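Local coordinates for CPXV018 protein (PDB 4PDC) that probably acts as a secreted viral decoy with an MHC class I-like fold that binds the NK-cell receptor NKG2D, at residues N9-I12 with T17-T20. The protein carries 2 engineered substitutions. Residues are numbered along the deposited sequence; the frame is centred on the assembly and turned at random.
Sequences NLEI and THST
Two groups of the partner strand meet Glu-11 O. His-18 N donates a hydrogen bond to it of 2.9 Å, and Thr-17 CA adds a CA-H...O contact at 3.3 Å. His-18 O is held in the same manner: Glu-11 N bonds to it at 2.9 Å, and the CA-H of Leu-10 points at it. Asn-9 and Thr-20 close a second reciprocal pair of backbone bonds. Leu-10 with Ser-19 and Ile-12 with Thr-17 are the non-hydrogen-bonded pairs of this antiparallel hairpin.

Side chains alternate between the two faces. On one, Glu-11 and His-18 lie side by side. CG of the glutamate is anti to the backbone N (chi1 -175°) and the chain is extended beyond it, which carries the carboxylate out alongside the imidazole, its plane turned 67° from the ring. OE1 stays 4.0 Å from His-18 ND1, too far for a bond; ND1 is buried here and has no partner in the model. The carboxylate is instead hydrogen-bonded through OE2 to Tyr-75 OH. Next along this face, Thr-20 OG1 packs against Asn-9 CB at 3.6 Å.

The other face is more apolar. Thr-17 turns its methyl CG2 to Ile-12, 3.7 Å from CG1 and 3.8 Å from CG2. Leu-10 CD1 reaches across to Ser-19 OG at 3.4 Å.

Strand 2-13 is paired on its other edge with strand 75-87, through Leu-10 with Leu-78 and Ile-12 with Glu-76. On the face bearing Leu-10 and Ser-19, both side chains touch Phe-63 of helix 51-64, and Ile-12 and Thr-17 touch Arg-68, consistent with the helix-on-sheet platform of an MHC class I-like fold.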
# COMPACT_ATOMS: atom_id res chain seq x y z
N ASN E 9 2.06 20.89 5.67
CA ASN E 9 1.86 21.92 6.68
C ASN E 9 0.39 22.13 6.99
O ASN E 9 -0.43 22.28 6.09
CB ASN E 9 2.49 23.24 6.24
CG ASN E 9 2.40 24.30 7.31
OD1 ASN E 9 2.98 24.16 8.39
ND2 ASN E 9 1.68 25.38 7.03
N LEU E 10 0.07 22.11 8.28
CA LEU E 10 -1.25 22.46 8.77
C LEU E 10 -1.12 23.63 9.74
O LEU E 10 -0.57 23.47 10.83
CB LEU E 10 -1.92 21.26 9.45
CG LEU E 10 -3.32 21.52 10.03
CD1 LEU E 10 -4.30 21.91 8.94
CD2 LEU E 10 -3.83 20.30 10.78
N GLU E 11 -1.60 24.79 9.32
CA GLU E 11 -1.52 26.00 10.14
C GLU E 11 -2.89 26.38 10.68
O GLU E 11 -3.80 26.69 9.92
CB GLU E 11 -0.94 27.17 9.33
CG GLU E 11 -0.70 28.44 10.14
CD GLU E 11 -0.16 29.59 9.30
OE1 GLU E 11 -0.65 29.78 8.17
OE2 GLU E 11 0.75 30.29 9.78
N ILE E 12 -3.02 26.35 12.01
CA ILE E 12 -4.24 26.79 12.68
C ILE E 12 -3.97 28.11 13.40
O ILE E 12 -3.35 28.13 14.46
CB ILE E 12 -4.75 25.75 13.70
CG1 ILE E 12 -4.97 24.40 13.03
CG2 ILE E 12 -6.04 26.23 14.36
CD1 ILE E 12 -3.79 23.46 13.16
N THR E 17 -7.96 27.93 9.10
CA THR E 17 -6.92 26.92 9.01
C THR E 17 -6.45 26.78 7.57
O THR E 17 -7.24 26.96 6.63
CB THR E 17 -7.40 25.55 9.53
OG1 THR E 17 -8.53 25.12 8.76
CG2 THR E 17 -7.80 25.65 10.99
N HIS E 18 -5.17 26.47 7.39
CA HIS E 18 -4.59 26.30 6.07
C HIS E 18 -3.85 24.98 5.96
O HIS E 18 -2.97 24.68 6.77
CB HIS E 18 -3.65 27.46 5.74
CG HIS E 18 -4.30 28.81 5.80
ND1 HIS E 18 -4.46 29.51 6.97
CD2 HIS E 18 -4.86 29.57 4.83
CE1 HIS E 18 -5.07 30.66 6.72
NE2 HIS E 18 -5.32 30.71 5.42
N SER E 19 -4.22 24.19 4.96
CA SER E 19 -3.57 22.92 4.69
C SER E 19 -2.82 23.04 3.37
O SER E 19 -3.41 23.39 2.36
CB SER E 19 -4.58 21.78 4.62
OG SER E 19 -5.47 21.83 5.72
N THR E 20 -1.52 22.75 3.39
CA THR E 20 -0.71 22.84 2.18
C THR E 20 0.30 21.70 2.09
O THR E 20 0.77 21.19 3.11
CB THR E 20 0.03 24.19 2.10
OG1 THR E 20 1.04 24.24 3.12
CG2 THR E 20 -0.93 25.35 2.28